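Local coordinates for thiamine-binding periplasmic protein (Escherichia coli, PDB 2QRY) that binds thiamine, thiamine phosphate and thiamine diphosphate with high affinity in the periplasm, as part of the ThiBPQ ABC transporter for thiamine import, at residues A129-N135 with D232-A237; Y218-Y224 with N282-P286. One frame throughout, in Å; residues are numbered along the deposited sequence.

Interaction 1 (A129-N135 with D232-A237); sequences AFVYDKN and DNYAAA
D232 meets K134 through its backbone: D232 O accepts K134 NZ at 2.8 Å, while the two opposite charges stay beyond salt-bridge range. K134 CD passes the methyl of A235, and the bend at chi3 (-64°) then turns CE and NZ to D232 O. N233 works both ends: its O takes K134 N at 2.8 Å, and its amide gives a weak bond, ND2 to D133 OD1 at 3.2 Å. That same OD1 closes an Asx turn by accepting N135 N, so one carboxylate oxygen shapes the strand's exit and receives the opposing loop. Y234 CE2 comes to 3.6 Å from D133 OD2, oblique to the ring. A235 is the hydrogen-bonded antiparallel partner of Y132, donating to Y132 O and accepting from Y132 N, with the far end of the Y132 ring, CZ and OH, beside A235 CB. A236, a non-hydrogen-bonded pair with V131, sets its CB 4.0 Å from A129 CB. A237 N ends the ladder on F130 O at 2.9 Å, and a water joins A237 O to F130 N. Strand 234-236 thus borders the end of strand 121-133, whose other neighbour here is strand 214-218; helix 200-208 packs on V131 and Y234.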
loop_
_atom_site.group_PDB
_atom_site.type_symbol
_atom_site.label_atom_id
_atom_site.label_comp_id
_atom_site.label_asym_id
_atom_site.label_seq_id
_atom_site.Cartn_x
_atom_site.Cartn_y
_atom_site.Cartn_z
ATOM N N ALA A 129 3.541 8.898 -3.019
ATOM C CA ALA A 129 3.782 10.282 -3.369
ATOM C C ALA A 129 2.991 11.198 -2.443
ATOM O O ALA A 129 1.991 10.787 -1.854
ATOM C CB ALA A 129 3.372 10.523 -4.814
ATOM N N PHE A 130 3.448 12.438 -2.313
ATOM C CA PHE A 130 2.744 13.395 -1.488
ATOM C C PHE A 130 1.675 14.086 -2.310
ATOM O O PHE A 130 1.950 14.626 -3.382
ATOM C CB PHE A 130 3.706 14.430 -0.908
ATOM C CG PHE A 130 4.541 13.909 0.220
ATOM C CD1 PHE A 130 5.774 13.319 -0.021
ATOM C CD2 PHE A 130 4.094 14.012 1.527
ATOM C CE1 PHE A 130 6.553 12.838 1.032
ATOM C CE2 PHE A 130 4.870 13.531 2.588
ATOM C CZ PHE A 130 6.100 12.944 2.332
ATOM N N VAL A 131 0.446 14.042 -1.812
ATOM C CA VAL A 131 -0.681 14.675 -2.490
ATOM C C VAL A 131 -0.984 16.029 -1.866
ATOM O O VAL A 131 -0.841 16.208 -0.652
ATOM C CB VAL A 131 -1.942 13.802 -2.397
ATOM C CG1 VAL A 131 -3.160 14.592 -2.855
ATOM C CG2 VAL A 131 -1.769 12.555 -3.251
ATOM N N TYR A 132 -1.387 16.983 -2.702
ATOM C CA TYR A 132 -1.733 18.329 -2.244
ATOM C C TYR A 132 -2.900 18.890 -3.058
ATOM O O TYR A 132 -3.332 18.290 -4.045
ATOM C CB TYR A 132 -0.537 19.282 -2.365
ATOM C CG TYR A 132 -0.068 19.506 -3.786
ATOM C CD1 TYR A 132 0.743 18.571 -4.429
ATOM C CD2 TYR A 132 -0.473 20.635 -4.504
ATOM C CE1 TYR A 132 1.144 18.755 -5.762
ATOM C CE2 TYR A 132 -0.082 20.828 -5.838
ATOM C CZ TYR A 132 0.724 19.886 -6.454
ATOM O OH TYR A 132 1.109 20.072 -7.752
ATOM N N ASP A 133 -3.390 20.053 -2.638
ATOM C CA ASP A 133 -4.500 20.725 -3.304
ATOM C C ASP A 133 -3.926 21.895 -4.105
ATOM O O ASP A 133 -3.482 22.885 -3.521
ATOM C CB ASP A 133 -5.482 21.259 -2.257
ATOM C CG ASP A 133 -6.775 21.781 -2.868
ATOM O OD1 ASP A 133 -6.736 22.349 -3.984
ATOM O OD2 ASP A 133 -7.830 21.630 -2.213
ATOM N N LYS A 134 -3.934 21.788 -5.430
ATOM C CA LYS A 134 -3.395 22.852 -6.270
ATOM C C LYS A 134 -4.083 24.192 -6.048
ATOM O O LYS A 134 -3.514 25.238 -6.351
ATOM C CB LYS A 134 -3.481 22.468 -7.748
ATOM C CG LYS A 134 -2.552 21.338 -8.144
ATOM C CD LYS A 134 -2.764 20.939 -9.594
ATOM C CE LYS A 134 -4.157 20.372 -9.811
ATOM N NZ LYS A 134 -4.374 19.958 -11.224
ATOM N N ASN A 135 -5.307 24.165 -5.532
ATOM C CA ASN A 135 -6.030 25.406 -5.270
ATOM C C ASN A 135 -5.522 26.039 -3.985
ATOM O O ASN A 135 -5.720 27.232 -3.762
ATOM C CB ASN A 135 -7.540 25.166 -5.123
ATOM C CG ASN A 135 -8.201 24.742 -6.418
ATOM O OD1 ASN A 135 -7.793 25.158 -7.504
ATOM N ND2 ASN A 135 -9.243 23.923 -6.309
ATOM N N ASP A 232 -10.292 17.922 -10.444
ATOM C CA ASP A 232 -8.904 17.652 -10.794
ATOM C C ASP A 232 -7.961 18.657 -10.141
ATOM O O ASP A 232 -6.881 18.943 -10.659
ATOM C CB ASP A 232 -8.726 17.651 -12.316
ATOM C CG ASP A 232 -8.810 19.036 -12.912
ATOM O OD1 ASP A 232 -9.748 19.785 -12.556
ATOM O OD2 ASP A 232 -7.939 19.375 -13.745
ATOM N N ASN A 233 -8.375 19.186 -8.992
ATOM C CA ASN A 233 -7.558 20.143 -8.259
ATOM C C ASN A 233 -6.518 19.439 -7.371
ATOM O O ASN A 233 -5.535 20.055 -6.952
ATOM C CB ASN A 233 -8.446 21.068 -7.415
ATOM C CG ASN A 233 -9.324 20.310 -6.437
ATOM O OD1 ASN A 233 -10.146 19.480 -6.835
ATOM N ND2 ASN A 233 -9.155 20.593 -5.146
ATOM N N TYR A 234 -6.723 18.153 -7.087
ATOM C CA TYR A 234 -5.761 17.421 -6.266
ATOM C C TYR A 234 -4.692 16.810 -7.153
ATOM O O TYR A 234 -4.977 16.355 -8.253
ATOM C CB TYR A 234 -6.440 16.315 -5.451
ATOM C CG TYR A 234 -7.367 16.846 -4.389
ATOM C CD1 TYR A 234 -8.752 16.861 -4.581
ATOM C CD2 TYR A 234 -6.858 17.411 -3.220
ATOM C CE1 TYR A 234 -9.601 17.430 -3.641
ATOM C CE2 TYR A 234 -7.699 17.990 -2.270
ATOM C CZ TYR A 234 -9.066 17.999 -2.488
ATOM O OH TYR A 234 -9.888 18.606 -1.569
ATOM N N ALA A 235 -3.456 16.802 -6.669
ATOM C CA ALA A 235 -2.357 16.255 -7.439
ATOM C C ALA A 235 -1.292 15.616 -6.568
ATOM O O ALA A 235 -1.160 15.927 -5.387
ATOM C CB ALA A 235 -1.733 17.349 -8.293
ATOM N N ALA A 236 -0.538 14.707 -7.176
ATOM C CA ALA A 236 0.552 14.016 -6.508
ATOM C C ALA A 236 1.819 14.654 -7.059
ATOM O O ALA A 236 2.034 14.658 -8.273
ATOM C CB ALA A 236 0.519 12.527 -6.844
ATOM N N ALA A 237 2.647 15.197 -6.174
ATOM C CA ALA A 237 3.881 15.853 -6.597
ATOM C C ALA A 237 4.896 14.846 -7.121
ATOM O O ALA A 237 5.223 13.867 -6.453
ATOM C CB ALA A 237 4.467 16.644 -5.448
HETATM O O HOH W 1 5.802 13.122 -3.838
#

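Interaction 2 (Y218-Y224 with N282-P286); sequences YTTSPAY and NWMYP. With TPS (thiamin phosphate), chain E.
W283 and Y224 form the dense end of this contact. The indole packs against A223 and Y224 of helix 221-229, with Y224 CA 3.4 Å from the centroid of its six-membered ring and almost exactly on the ring normal, a CH-pi contact. The phenol of Y224 then comes edge-on to the five-membered ring in an offset edge-to-face pair, planes at 86°. With CG opposite the backbone N (chi1 164°), Y224 sends its CD1 to 3.5 Å from W283 NE1. A223 CB sits 3.7 Å from W283 CE3. Next along, T220 OG1 donates to W283 O at 2.6 Å, arriving from above the carbonyl plane; this is the one direct hydrogen bond between the segments. T220 CG2 rests over the Y285 ring face, a CH-pi contact. T220 is a thiamine-binding residue, and Y224 and W283 line the pocket; G63 N, S164 OG and W200 N also hydrogen-bond the ligand, so segments far apart in the chain close on it, as in solute-binding proteins of this family. S221 OG donates to the pyrimidine nitrogen N1A of thiamin phosphate at 2.9 Å and also bonds S217, while W283 CD1 and Y224 CB approach the same pyrimidine and its methyl. M284, a selenomethionine bent at chi2 and chi3, puts SE over one face of the Y218 ring, 3.9 Å from its centroid, a Met-aromatic contact; the Y218 hydroxyl reaches Q246. The looser side is at T219, whose OG1 meets Y285 OH only through a shared water, 2.7 Å from each.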
loop_
_atom_site.group_PDB
_atom_site.type_symbol
_atom_site.label_atom_id
_atom_site.label_comp_id
_atom_site.label_asym_id
_atom_site.label_seq_id
_atom_site.Cartn_x
_atom_site.Cartn_y
_atom_site.Cartn_z
ATOM N N TYR A 218 -0.602 8.186 -2.784
ATOM C CA TYR A 218 -0.169 7.544 -4.026
ATOM C C TYR A 218 -0.299 8.385 -5.298
ATOM O O TYR A 218 -1.160 9.263 -5.386
ATOM C CB TYR A 218 -0.945 6.249 -4.239
ATOM C CG TYR A 218 -0.659 5.175 -3.219
ATOM C CD1 TYR A 218 -1.250 5.211 -1.957
ATOM C CD2 TYR A 218 0.180 4.102 -3.528
ATOM C CE1 TYR A 218 -1.024 4.201 -1.033
ATOM C CE2 TYR A 218 0.420 3.085 -2.603
ATOM C CZ TYR A 218 -0.189 3.143 -1.361
ATOM O OH TYR A 218 0.027 2.146 -0.446
ATOM N N THR A 219 0.535 8.090 -6.296
ATOM C CA THR A 219 0.491 8.833 -7.557
ATOM C C THR A 219 -0.876 8.703 -8.209
ATOM O O THR A 219 -1.219 9.480 -9.089
ATOM C CB THR A 219 1.536 8.329 -8.592
ATOM O OG1 THR A 219 1.344 6.927 -8.837
ATOM C CG2 THR A 219 2.947 8.582 -8.098
ATOM N N THR A 220 -1.646 7.716 -7.763
ATOM C CA THR A 220 -2.970 7.445 -8.309
ATOM C C THR A 220 -4.119 8.046 -7.494
ATOM O O THR A 220 -5.281 7.985 -7.907
ATOM C CB THR A 220 -3.204 5.917 -8.431
ATOM O OG1 THR A 220 -2.788 5.271 -7.218
ATOM C CG2 THR A 220 -2.417 5.338 -9.619
ATOM N N SER A 221 -3.806 8.628 -6.344
ATOM C CA SER A 221 -4.853 9.203 -5.512
ATOM C C SER A 221 -5.683 10.271 -6.225
ATOM O O SER A 221 -6.891 10.368 -6.009
ATOM C CB SER A 221 -4.255 9.783 -4.224
ATOM O OG SER A 221 -3.717 8.752 -3.417
ATOM N N PRO A 222 -5.054 11.088 -7.084
ATOM C CA PRO A 222 -5.862 12.111 -7.760
ATOM C C PRO A 222 -6.991 11.511 -8.588
ATOM O O PRO A 222 -8.056 12.113 -8.731
ATOM C CB PRO A 222 -4.840 12.853 -8.615
ATOM C CG PRO A 222 -3.570 12.754 -7.779
ATOM C CD PRO A 222 -3.614 11.298 -7.326
ATOM N N ALA A 223 -6.756 10.317 -9.119
ATOM C CA ALA A 223 -7.751 9.634 -9.936
ATOM C C ALA A 223 -9.068 9.440 -9.184
ATOM O O ALA A 223 -10.147 9.465 -9.789
ATOM C CB ALA A 223 -7.213 8.290 -10.404
ATOM N N TYR A 224 -8.995 9.234 -7.870
ATOM C CA TYR A 224 -10.228 9.067 -7.098
ATOM C C TYR A 224 -11.096 10.311 -7.236
ATOM O O TYR A 224 -12.286 10.221 -7.548
ATOM C CB TYR A 224 -9.954 8.856 -5.611
ATOM C CG TYR A 224 -11.202 9.065 -4.785
ATOM C CD1 TYR A 224 -12.217 8.108 -4.775
ATOM C CD2 TYR A 224 -11.414 10.262 -4.091
ATOM C CE1 TYR A 224 -13.416 8.336 -4.104
ATOM C CE2 TYR A 224 -12.607 10.500 -3.419
ATOM C CZ TYR A 224 -13.607 9.532 -3.431
ATOM O OH TYR A 224 -14.804 9.766 -2.786
ATOM N N ASN A 282 -9.511 0.343 -5.401
ATOM C CA ASN A 282 -8.323 0.597 -4.590
ATOM C C ASN A 282 -7.492 1.759 -5.127
ATOM O O ASN A 282 -6.561 2.211 -4.465
ATOM C CB ASN A 282 -7.442 -0.654 -4.538
ATOM C CG ASN A 282 -6.896 -0.942 -3.136
ATOM O OD1 ASN A 282 -5.826 -1.544 -2.978
ATOM N ND2 ASN A 282 -7.641 -0.535 -2.118
ATOM N N TRP A 283 -7.815 2.233 -6.327
ATOM C CA TRP A 283 -7.075 3.334 -6.932
ATOM C C TRP A 283 -5.578 3.021 -6.981
ATOM O O TRP A 283 -4.744 3.704 -6.390
ATOM C CB TRP A 283 -7.359 4.624 -6.158
ATOM C CG TRP A 283 -8.822 4.917 -6.155
ATOM C CD1 TRP A 283 -9.714 4.659 -5.150
ATOM C CD2 TRP A 283 -9.595 5.395 -7.263
ATOM N NE1 TRP A 283 -10.991 4.939 -5.567
ATOM C CE2 TRP A 283 -10.949 5.392 -6.859
ATOM C CE3 TRP A 283 -9.274 5.818 -8.560
ATOM C CZ2 TRP A 283 -11.984 5.799 -7.709
ATOM C CZ3 TRP A 283 -10.302 6.223 -9.406
ATOM C CH2 TRP A 283 -11.642 6.209 -8.974
HETATM N N MSE A 284 -5.268 1.956 -7.702
HETATM C CA MSE A 284 -3.911 1.467 -7.885
HETATM C C MSE A 284 -3.877 0.846 -9.280
HETATM O O MSE A 284 -4.928 0.624 -9.883
HETATM C CB MSE A 284 -3.608 0.384 -6.840
HETATM C CG MSE A 284 -3.555 0.867 -5.400
HETATM SE SE MSE A 284 -1.976 1.930 -5.045
HETATM C CE MSE A 284 -0.713 0.485 -4.711
ATOM N N TYR A 285 -2.684 0.560 -9.793
ATOM C CA TYR A 285 -2.567 -0.058 -11.112
ATOM C C TYR A 285 -2.750 -1.569 -10.973
ATOM O O TYR A 285 -2.125 -2.204 -10.123
ATOM C CB TYR A 285 -1.199 0.245 -11.735
ATOM C CG TYR A 285 -0.993 1.706 -12.056
ATOM C CD1 TYR A 285 -1.684 2.314 -13.103
ATOM C CD2 TYR A 285 -0.121 2.487 -11.299
ATOM C CE1 TYR A 285 -1.514 3.667 -13.390
ATOM C CE2 TYR A 285 0.059 3.841 -11.577
ATOM C CZ TYR A 285 -0.643 4.423 -12.623
ATOM O OH TYR A 285 -0.477 5.759 -12.888
ATOM N N PRO A 286 -3.621 -2.163 -11.805
ATOM C CA PRO A 286 -3.888 -3.603 -11.775
ATOM C C PRO A 286 -2.663 -4.428 -12.137
ATOM O O PRO A 286 -1.716 -3.935 -12.758
ATOM C CB PRO A 286 -5.006 -3.772 -12.802
ATOM C CG PRO A 286 -5.675 -2.446 -12.807
ATOM C CD PRO A 286 -4.510 -1.497 -12.769
HETATM C CM2 TPS E . -7.900 8.187 -2.830
HETATM N N3 TPS E . -4.439 2.962 -0.850
HETATM C C2 TPS E . -4.805 3.771 0.124
HETATM S S1 TPS E . -4.108 3.074 1.538
HETATM C C5 TPS E . -3.325 1.690 0.762
HETATM C C4 TPS E . -3.674 1.872 -0.559
HETATM C CM4 TPS E . -3.206 0.891 -1.628
HETATM C C6 TPS E . -2.511 0.669 1.493
HETATM C C7 TPS E . -2.705 1.126 2.939
HETATM O O7 TPS E . -1.988 0.357 3.897
HETATM N N1A TPS E . -5.824 6.875 -2.962
HETATM C C2A TPS E . -7.130 6.895 -2.682
HETATM N N3A TPS E . -7.761 5.797 -2.272
HETATM C C4A TPS E . -7.108 4.624 -2.124
HETATM N N4A TPS E . -7.789 3.501 -1.692
HETATM C C5A TPS E . -5.708 4.563 -2.414
HETATM C C6A TPS E . -5.096 5.753 -2.843
HETATM C C7A TPS E . -4.869 3.270 -2.272
HETATM P P1 TPS E . -2.335 0.993 5.342
HETATM O O1 TPS E . -2.006 2.512 5.331
HETATM O O2 TPS E . -1.567 0.238 6.503
HETATM O O3 TPS E . -3.850 0.833 5.589
HETATM O O HOH W 2 1.437 7.026 -11.560
#

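In the fold
Past strands 24-29, 54-59 and 81-86, the chain reaches strand 121-133, whose end opens interaction 1. It then runs through helix 200-208 and strand 214-218 to residues 218-224, the first half of interaction 2. Helix 221-229 leads on to strand 234-236, where interaction 1 closes its loop of 96 intervening residues. Interaction 2 closes later, at 282-286, with 57 residues between its halves, so the two loops cross rather than nest. They touch directly, P222 packing on Y234, A235 and A236. Both reach one sheet, in which strand 121-133 pairs with 234-236 and 285-286, linking the sheet's border to the thiamine pocket.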